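Local coordinates for protein 3-methylornithine synthase (Methanosarcina barkeri, PDB 3T7V) that isomerises L-lysine to (3R)-3-methyl-D-ornithine by radical chemistry, using a [4Fe-4S] cluster and S-adenosylmethionine, in a step of pyrrolysine biosynthesis, at residues A[67-72]-A[87-92]; A[75-80]-A[180-185]; A[109-114]-A[141-146]. One frame throughout, in Å; residues are numbered along the deposited sequence.

Contact 1. Residues A[67-72]-A[87-92]; sequences FSTYCK and NRYRLT. With SF4 (iron/sulfur cluster), chain B.
Thr69 OG1 has two hydrogen-bond partners: it accepts the backbone N-H of Tyr89 (Tyr89 N to Thr69 OG1 3.0 Å) and donates to water 2, which in turn donates to Asn87 O. The contact lies where the first strand of the radical SAM barrel, 58-68, runs out into the loop that carries the cluster cysteines, and the returning end of that loop, 87-92, lies against it. A single beta bridge joins Ser68 to Arg90, with Leu91 N bonded to Phe67 O and Thr69 N to Tyr89 O, both at 2.9 Å. Thr69 OG1 sits between its own backbone N and carbonyl carbon (chi1 61°), which turns CG2 over the face of the Tyr89 ring, 3.9 Å from the ring centroid, in a CH-pi contact. The Tyr89 hydroxyl reaches further, to Tyr66 O and Glu308 N. Tyr70 is sandwiched between two arginines. On one face the guanidinium of Arg90 lies nearly parallel to the ring, planes 13° apart and centres 4.2 Å, a cation-pi stack; on the opposite face Arg88 presents CB. Asp118 holds the Arg90 end by a salt bridge to NE and also bonds Ser68 OG, so one carboxylate ties the two segments together. The Arg88 chain, extended from CG to NE, carries its guanidinium past Tyr70, and Arg88 NH1 donates to Thr69 O at 2.8 Å, in the carbonyl plane; Tyr80 O, Asn81 O and Asn84 O take further N-H groups, pinning the loop around this one cation. Just beyond these bonds, Cys71 SG binds iron FE2 of the cluster at 2.3 Å.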
# COMPACT_ATOMS: atom_id res chain seq x y z
N PHE A 67 11.55 -3.11 -8.65
CA PHE A 67 12.53 -3.76 -9.55
C PHE A 67 12.85 -2.96 -10.83
O PHE A 67 13.79 -3.26 -11.51
CB PHE A 67 12.09 -5.19 -9.94
CG PHE A 67 10.81 -5.30 -10.70
CD1 PHE A 67 9.64 -5.49 -10.01
CD2 PHE A 67 10.76 -5.20 -12.09
CE1 PHE A 67 8.44 -5.56 -10.67
CE2 PHE A 67 9.57 -5.24 -12.80
CZ PHE A 67 8.36 -5.45 -12.07
N SER A 68 12.06 -1.90 -11.06
CA SER A 68 12.37 -0.97 -12.14
C SER A 68 11.75 0.37 -11.83
O SER A 68 10.54 0.44 -11.54
CB SER A 68 11.84 -1.45 -13.49
OG SER A 68 12.14 -0.40 -14.45
N THR A 69 12.58 1.43 -11.88
CA THR A 69 12.08 2.77 -11.59
C THR A 69 11.88 3.59 -12.83
O THR A 69 11.74 4.80 -12.76
CB THR A 69 12.92 3.51 -10.57
OG1 THR A 69 14.23 3.63 -11.13
CG2 THR A 69 13.02 2.72 -9.22
N TYR A 70 11.80 2.92 -13.98
CA TYR A 70 11.36 3.58 -15.20
C TYR A 70 9.85 3.65 -15.30
O TYR A 70 9.18 2.68 -15.04
CB TYR A 70 11.90 2.82 -16.43
CG TYR A 70 13.38 3.01 -16.59
CD1 TYR A 70 14.27 2.17 -15.91
CD2 TYR A 70 13.87 4.01 -17.39
CE1 TYR A 70 15.63 2.37 -16.02
CE2 TYR A 70 15.28 4.18 -17.49
CZ TYR A 70 16.11 3.33 -16.80
OH TYR A 70 17.48 3.53 -16.93
N CYS A 71 9.34 4.80 -15.72
CA CYS A 71 7.88 4.96 -15.91
C CYS A 71 7.59 5.82 -17.11
O CYS A 71 8.22 6.87 -17.27
CB CYS A 71 7.28 5.56 -14.69
SG CYS A 71 5.45 5.39 -14.77
N LYS A 72 6.58 5.43 -17.86
CA LYS A 72 6.13 6.22 -19.01
C LYS A 72 4.99 7.22 -18.65
O LYS A 72 4.58 8.01 -19.48
CB LYS A 72 5.73 5.27 -20.17
CG LYS A 72 4.49 4.42 -19.90
CD LYS A 72 4.57 3.20 -20.93
CE LYS A 72 3.34 2.30 -20.73
NZ LYS A 72 2.18 2.97 -21.32
N ASN A 87 17.76 9.69 -11.46
CA ASN A 87 18.48 8.40 -11.53
C ASN A 87 17.36 7.36 -11.65
O ASN A 87 16.33 7.48 -10.94
CB ASN A 87 19.32 8.18 -10.28
CG ASN A 87 19.96 6.83 -10.28
OD1 ASN A 87 19.65 5.94 -9.46
ND2 ASN A 87 20.60 6.58 -11.31
N ARG A 88 17.55 6.36 -12.53
CA ARG A 88 16.59 5.26 -12.71
C ARG A 88 17.36 3.98 -12.91
O ARG A 88 18.48 3.97 -13.45
CB ARG A 88 15.77 5.46 -13.95
CG ARG A 88 14.81 6.65 -13.71
CD ARG A 88 13.90 6.84 -14.82
NE ARG A 88 13.27 8.14 -14.83
CZ ARG A 88 12.02 8.34 -14.38
NH1 ARG A 88 11.25 7.38 -13.85
NH2 ARG A 88 11.51 9.57 -14.50
N TYR A 89 16.80 2.88 -12.39
CA TYR A 89 17.46 1.59 -12.51
C TYR A 89 16.49 0.53 -12.95
O TYR A 89 15.25 0.69 -12.76
CB TYR A 89 18.16 1.21 -11.18
CG TYR A 89 17.22 0.95 -10.00
CD1 TYR A 89 16.98 1.91 -9.02
CD2 TYR A 89 16.58 -0.32 -9.87
CE1 TYR A 89 16.15 1.67 -7.94
CE2 TYR A 89 15.67 -0.57 -8.79
CZ TYR A 89 15.52 0.41 -7.84
OH TYR A 89 14.65 0.13 -6.79
N ARG A 90 17.01 -0.58 -13.42
CA ARG A 90 16.17 -1.75 -13.84
C ARG A 90 16.97 -2.96 -13.44
O ARG A 90 18.06 -3.20 -13.98
CB ARG A 90 15.91 -1.69 -15.32
CG ARG A 90 15.06 -2.85 -15.83
CD ARG A 90 14.87 -2.79 -17.34
NE ARG A 90 14.16 -1.55 -17.79
CZ ARG A 90 14.66 -0.55 -18.53
NH1 ARG A 90 16.00 -0.48 -18.84
NH2 ARG A 90 13.88 0.38 -18.95
N LEU A 91 16.54 -3.67 -12.40
CA LEU A 91 17.34 -4.82 -11.87
C LEU A 91 17.49 -5.86 -12.97
O LEU A 91 16.56 -6.17 -13.74
CB LEU A 91 16.62 -5.48 -10.71
CG LEU A 91 16.39 -4.57 -9.50
CD1 LEU A 91 15.72 -5.40 -8.42
CD2 LEU A 91 17.72 -3.94 -8.99
N THR A 92 18.74 -6.40 -13.09
CA THR A 92 18.93 -7.51 -13.98
C THR A 92 18.41 -8.84 -13.32
O THR A 92 18.16 -8.84 -12.11
CB THR A 92 20.45 -7.73 -14.25
OG1 THR A 92 21.06 -8.06 -12.99
CG2 THR A 92 21.05 -6.50 -14.88
FE1 SF4 B . 3.17 4.64 -10.75
FE2 SF4 B . 4.56 5.99 -12.75
FE3 SF4 B . 4.70 6.98 -10.28
FE4 SF4 B . 2.45 7.20 -11.65
S1 SF4 B . 4.42 8.15 -12.23
S2 SF4 B . 2.63 6.52 -9.49
S3 SF4 B . 2.36 5.31 -12.84
S4 SF4 B . 5.52 5.01 -10.93
O HOH W 1 13.98 -5.27 -13.55
O HOH W 2 15.66 5.24 -9.28

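Contact 2. Residues A[75-80]-A[180-185]; sequences CSFCYY and KLRVGQ. With SF4 (iron/sulfur cluster), chain B; SAM (S-adenosylmethionine), chain C.
Cys75 SG binds iron FE4 of the cluster, and Gln185 NE2 donates to that same sulfur in a nearly straight bond (3.3 Å, 167°) lying in the amide plane. Cys78 SG takes FE3, while the unique iron, FE1, is chelated by N and O of S-adenosylmethionine, the hallmark of radical SAM enzymes. Arg182 approaches that ligand from the other segment: NH2 donates to SAM O at 2.7 Å and weakly to the ribose O3'. Its chain is extended from CG to NE, spanning the distance from the backbone turn to the cofactor. Gln185 OE1 accepts NH1 of Arg182 on a lone pair, 2.9 Å away and almost in the guanidinium plane, so one amide links the arginine to the cysteine sulfur. Glu171 adds a salt bridge to NH2. Phe77 touches both the arginine and the cofactor: CZ lies over one face of the Arg182 guanidinium, the two planes 75° apart, the ring edge meets the adenine of the cofactor at C8, and CE2 packs on Leu181 CB at 3.8 Å. Further out, Ser76 ties the two segments together with two hydrogen bonds. Ser76 N bonds to Leu181 O at 3.0 Å, and Ser76 OG, between its backbone N and carbonyl carbon (chi1 60°), donates to a lone pair of Lys180 O at 2.7 Å. The N-H on the Cys75 sulfur and the cation beside the SAM carboxylate would probably stabilise negative charge there, which may influence the cluster's redox potential.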
# COMPACT_ATOMS: atom_id res chain seq x y z
N CYS A 75 2.26 11.09 -13.61
CA CYS A 75 1.58 11.46 -12.38
C CYS A 75 2.20 12.69 -11.73
O CYS A 75 3.40 12.80 -11.55
CB CYS A 75 1.58 10.31 -11.40
SG CYS A 75 0.78 8.81 -12.00
N SER A 76 1.31 13.61 -11.32
CA SER A 76 1.82 14.92 -10.83
C SER A 76 2.50 14.85 -9.46
O SER A 76 3.24 15.73 -9.09
CB SER A 76 0.73 15.95 -10.87
OG SER A 76 -0.29 15.51 -10.05
N PHE A 77 2.18 13.80 -8.73
CA PHE A 77 2.62 13.63 -7.34
C PHE A 77 3.91 12.78 -7.22
O PHE A 77 4.51 12.72 -6.12
CB PHE A 77 1.50 12.94 -6.48
CG PHE A 77 0.98 11.68 -7.07
CD1 PHE A 77 1.60 10.44 -6.77
CD2 PHE A 77 -0.11 11.70 -7.94
CE1 PHE A 77 1.12 9.28 -7.38
CE2 PHE A 77 -0.67 10.53 -8.45
CZ PHE A 77 -0.00 9.30 -8.21
N CYS A 78 4.27 12.02 -8.30
CA CYS A 78 5.22 10.96 -8.11
C CYS A 78 6.61 11.34 -8.60
O CYS A 78 6.77 11.86 -9.70
CB CYS A 78 4.74 9.77 -8.96
SG CYS A 78 5.83 8.33 -8.75
N TYR A 79 7.61 11.08 -7.76
CA TYR A 79 9.01 11.41 -8.15
C TYR A 79 9.40 10.71 -9.46
O TYR A 79 10.29 11.22 -10.17
CB TYR A 79 9.90 10.88 -7.03
CG TYR A 79 11.37 11.23 -7.18
CD1 TYR A 79 11.80 12.59 -7.03
CD2 TYR A 79 12.27 10.26 -7.51
CE1 TYR A 79 13.17 12.89 -7.15
CE2 TYR A 79 13.63 10.56 -7.58
CZ TYR A 79 14.04 11.87 -7.41
OH TYR A 79 15.39 12.15 -7.52
N TYR A 80 8.82 9.54 -9.76
CA TYR A 80 9.29 8.75 -10.86
C TYR A 80 8.52 9.05 -12.14
O TYR A 80 8.75 8.43 -13.16
CB TYR A 80 9.18 7.24 -10.46
CG TYR A 80 10.04 6.95 -9.28
CD1 TYR A 80 9.52 6.96 -7.99
CD2 TYR A 80 11.36 6.64 -9.43
CE1 TYR A 80 10.30 6.75 -6.87
CE2 TYR A 80 12.17 6.41 -8.28
CZ TYR A 80 11.58 6.48 -7.00
OH TYR A 80 12.48 6.24 -5.97
N LYS A 180 -6.18 15.53 -12.01
CA LYS A 180 -5.00 16.36 -11.73
C LYS A 180 -3.83 15.58 -11.20
O LYS A 180 -2.70 16.10 -11.18
CB LYS A 180 -5.34 17.42 -10.59
CG LYS A 180 -6.52 18.32 -10.95
CD LYS A 180 -6.75 19.39 -9.79
CE LYS A 180 -8.02 20.14 -9.85
NZ LYS A 180 -7.63 21.10 -8.79
N LEU A 181 -4.11 14.36 -10.72
CA LEU A 181 -3.11 13.49 -10.10
C LEU A 181 -2.59 12.45 -11.09
O LEU A 181 -1.42 12.49 -11.49
CB LEU A 181 -3.69 12.79 -8.84
CG LEU A 181 -4.10 13.75 -7.71
CD1 LEU A 181 -4.69 12.95 -6.53
CD2 LEU A 181 -2.95 14.69 -7.32
N ARG A 182 -3.45 11.53 -11.49
CA ARG A 182 -3.07 10.48 -12.47
C ARG A 182 -3.32 11.02 -13.86
O ARG A 182 -4.24 10.57 -14.59
CB ARG A 182 -3.80 9.15 -12.20
CG ARG A 182 -3.08 8.46 -11.00
CD ARG A 182 -3.52 6.99 -10.88
NE ARG A 182 -2.67 6.28 -9.91
CZ ARG A 182 -1.43 5.85 -10.21
NH1 ARG A 182 -1.01 5.77 -11.45
NH2 ARG A 182 -0.68 5.32 -9.27
N VAL A 183 -2.46 11.96 -14.24
CA VAL A 183 -2.67 12.73 -15.50
C VAL A 183 -2.68 11.80 -16.69
O VAL A 183 -1.76 11.00 -16.92
CB VAL A 183 -1.53 13.77 -15.63
CG1 VAL A 183 -1.72 14.49 -16.96
CG2 VAL A 183 -1.61 14.72 -14.46
N GLY A 184 -3.75 11.93 -17.48
CA GLY A 184 -3.83 11.19 -18.76
C GLY A 184 -4.28 9.73 -18.61
O GLY A 184 -4.35 8.99 -19.61
N GLN A 185 -4.57 9.30 -17.37
CA GLN A 185 -4.95 7.93 -17.15
C GLN A 185 -6.47 7.83 -17.00
O GLN A 185 -7.07 8.74 -16.41
CB GLN A 185 -4.28 7.41 -15.85
CG GLN A 185 -2.79 7.30 -16.14
CD GLN A 185 -2.05 7.26 -14.84
OE1 GLN A 185 -2.35 6.43 -13.98
NE2 GLN A 185 -1.12 8.23 -14.66
FE1 SF4 B . 3.17 4.64 -10.75
FE2 SF4 B . 4.56 5.99 -12.75
FE3 SF4 B . 4.70 6.98 -10.28
FE4 SF4 B . 2.45 7.20 -11.65
S1 SF4 B . 4.42 8.15 -12.23
S2 SF4 B . 2.63 6.52 -9.49
S3 SF4 B . 2.36 5.31 -12.84
S4 SF4 B . 5.52 5.01 -10.93
N SAM C . 3.50 2.53 -11.19
CA SAM C . 2.52 1.74 -10.61
C SAM C . 1.30 2.46 -10.20
O SAM C . 1.25 3.70 -10.30
OXT SAM C . 0.29 1.75 -9.87
CB SAM C . 2.82 1.37 -9.33
CG SAM C . 3.44 2.30 -8.37
SD SAM C . 2.49 2.43 -6.80
CE SAM C . 3.66 1.76 -5.64
C5' SAM C . 2.64 4.17 -6.45
C4' SAM C . 1.65 4.62 -5.68
O4' SAM C . 2.74 5.07 -4.65
C3' SAM C . 0.85 5.56 -6.17
O3' SAM C . -0.26 4.65 -6.27
C2' SAM C . 0.73 6.27 -4.82
O2' SAM C . -0.43 5.85 -4.03
C1' SAM C . 2.03 6.12 -4.00
N9 SAM C . 2.89 7.34 -4.19
C8 SAM C . 3.58 7.77 -5.29
N7 SAM C . 4.16 8.93 -5.01
C5 SAM C . 3.85 9.25 -3.71
C6 SAM C . 4.12 10.38 -2.92
N6 SAM C . 4.83 11.42 -3.36
N1 SAM C . 3.70 10.38 -1.64
C2 SAM C . 2.95 9.35 -1.14
N3 SAM C . 2.58 8.30 -1.91
C4 SAM C . 3.06 8.26 -3.20

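Contact 3. Residues A[109-114]-A[141-146]; sequences HMVDLT and LPIMIS. With MD0 (5-amino-D-isoleucine), chain D.
Two neighbouring parallel strands, 110-114 and 143-146, pair in the wall of the TIM-barrel-like radical SAM fold, joined through helix 126-139 in a beta-alpha-beta crossover. Four backbone bonds hold the register, from Val111 N to Pro142 O (3.1 Å) up to Ser146 N to Leu113 O (2.8 Å). On the face toward helix 126-139, Leu113 CD1 touches Ile143 CG2 at 3.7 Å, with Val111 CG2 against Ile143 CG1 nearby. The other face, with Asp112, Met144, Thr114 and Ser146, lines the barrel interior. There CG of Asp112 stands anti to its N (chi1 178°), bringing the carboxylate alongside Met144 SD. OD1 accepts Ser146 OG on its syn side at 2.8 Å and, weakly, Thr114 OG1. OD2 takes NE of the bound 5-amino-D-isoleucine at 2.9 Å, and Ser146 OG accepts the same amine at 2.8 Å. An asparagine in place of Asp112 carries no charge and would probably leave the amine without its anionic mate, less firmly anchored at this end. Carboxylate and hydroxyl, hydrogen-bonded to each other, both face the amine, which probably favours its ammonium form.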
# COMPACT_ATOMS: atom_id res chain seq x y z
N HIS A 109 5.61 -12.63 4.93
CA HIS A 109 4.38 -13.28 4.46
C HIS A 109 4.08 -13.09 3.01
O HIS A 109 3.41 -13.94 2.41
CB HIS A 109 3.14 -12.77 5.26
CG HIS A 109 3.28 -13.00 6.72
ND1 HIS A 109 3.81 -12.05 7.55
CD2 HIS A 109 3.01 -14.10 7.50
CE1 HIS A 109 3.90 -12.55 8.79
NE2 HIS A 109 3.40 -13.81 8.77
N MET A 110 4.68 -12.07 2.38
CA MET A 110 4.37 -11.74 1.01
C MET A 110 5.51 -10.87 0.51
O MET A 110 6.22 -10.21 1.34
CB MET A 110 3.04 -10.96 0.95
CG MET A 110 2.62 -10.64 -0.54
SD MET A 110 0.84 -10.36 -0.71
CE MET A 110 0.69 -8.94 0.34
N VAL A 111 5.73 -10.86 -0.80
CA VAL A 111 6.65 -9.89 -1.45
C VAL A 111 5.88 -9.09 -2.47
O VAL A 111 5.04 -9.66 -3.18
CB VAL A 111 7.85 -10.62 -2.08
CG1 VAL A 111 8.68 -11.32 -1.06
CG2 VAL A 111 7.43 -11.59 -3.18
N ASP A 112 6.10 -7.78 -2.48
CA ASP A 112 5.48 -6.85 -3.48
C ASP A 112 6.42 -6.46 -4.59
O ASP A 112 7.43 -5.79 -4.27
CB ASP A 112 4.90 -5.65 -2.72
CG ASP A 112 4.29 -4.60 -3.58
OD1 ASP A 112 4.16 -4.74 -4.83
OD2 ASP A 112 3.86 -3.54 -3.00
N LEU A 113 6.21 -7.00 -5.78
CA LEU A 113 7.12 -6.71 -6.94
C LEU A 113 6.48 -5.50 -7.64
O LEU A 113 5.36 -5.58 -8.18
CB LEU A 113 7.10 -7.90 -7.93
CG LEU A 113 7.59 -9.21 -7.34
CD1 LEU A 113 7.40 -10.29 -8.38
CD2 LEU A 113 9.02 -9.02 -6.87
N THR A 114 7.16 -4.36 -7.55
CA THR A 114 6.63 -3.09 -8.02
C THR A 114 7.52 -2.51 -9.10
O THR A 114 8.76 -2.59 -9.04
CB THR A 114 6.56 -2.11 -6.82
OG1 THR A 114 5.55 -2.56 -5.92
CG2 THR A 114 6.13 -0.66 -7.27
N LEU A 141 6.56 -17.77 -2.03
CA LEU A 141 5.73 -16.96 -1.14
C LEU A 141 4.64 -16.35 -1.96
O LEU A 141 4.71 -16.21 -3.21
CB LEU A 141 6.56 -15.72 -0.61
CG LEU A 141 7.59 -16.07 0.49
CD1 LEU A 141 8.44 -14.85 0.75
CD2 LEU A 141 6.82 -16.49 1.77
N PRO A 142 3.55 -15.97 -1.30
CA PRO A 142 2.58 -15.07 -1.97
C PRO A 142 3.22 -13.85 -2.57
O PRO A 142 4.17 -13.28 -1.97
CB PRO A 142 1.64 -14.65 -0.81
CG PRO A 142 1.79 -15.83 0.18
CD PRO A 142 3.25 -16.18 0.11
N ILE A 143 2.80 -13.53 -3.76
CA ILE A 143 3.36 -12.38 -4.50
C ILE A 143 2.29 -11.36 -4.75
O ILE A 143 1.19 -11.67 -5.26
CB ILE A 143 3.92 -12.82 -5.89
CG1 ILE A 143 5.14 -13.67 -5.70
CG2 ILE A 143 4.29 -11.59 -6.77
CD1 ILE A 143 5.69 -14.16 -7.04
N MET A 144 2.59 -10.12 -4.37
CA MET A 144 1.77 -8.96 -4.76
C MET A 144 2.50 -8.35 -5.95
O MET A 144 3.73 -8.25 -5.94
CB MET A 144 1.74 -7.94 -3.61
CG MET A 144 1.18 -6.58 -4.05
SD MET A 144 1.04 -5.54 -2.53
CE MET A 144 -0.53 -6.05 -2.05
N ILE A 145 1.78 -8.02 -6.99
CA ILE A 145 2.35 -7.26 -8.12
C ILE A 145 1.76 -5.88 -8.13
O ILE A 145 0.52 -5.69 -7.95
CB ILE A 145 2.18 -8.02 -9.46
CG1 ILE A 145 0.71 -8.28 -9.79
CG2 ILE A 145 3.10 -9.24 -9.53
CD1 ILE A 145 0.50 -8.79 -11.25
N SER A 146 2.62 -4.89 -8.43
CA SER A 146 2.18 -3.51 -8.63
C SER A 146 2.81 -3.05 -9.95
O SER A 146 3.85 -2.38 -9.93
CB SER A 146 2.68 -2.62 -7.46
OG SER A 146 2.30 -3.15 -6.21
C MD0 D . 4.55 0.73 0.31
N MD0 D . 6.53 1.67 -0.73
O MD0 D . 3.95 -0.31 0.64
CA MD0 D . 5.45 0.71 -0.88
CB MD0 D . 4.64 1.02 -2.18
CD MD0 D . 3.13 -0.25 -3.85
NE MD0 D . 2.23 -1.39 -3.97
CG MD0 D . 3.63 -0.14 -2.41
CG2 MD0 D . 3.88 2.37 -2.15
OXT MD0 D . 4.43 1.80 0.92

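Overall arrangement
All three contacts belong to one radical SAM domain and reach its active site, contact 1 through Cys71. Contact 1 comes first along the chain and ends before contact 3 begins, whereas its segments alternate with those of contact 2, whose halves bracket contact 3. Strands 58-68 and 110-115 are neighbours in the barrel sheet, and Phe67 N to Thr114 O (2.9 Å) joins contacts 1 and 3, about 17 Å between centres. Contacts 1 and 2, also about 17 Å between centres, share the cluster and meet where Thr69 packs against Tyr80. Contacts 2 and 3 do not touch, their nearest atoms about 8 Å apart: one holds the cofactor, the other the side-chain amine of the product.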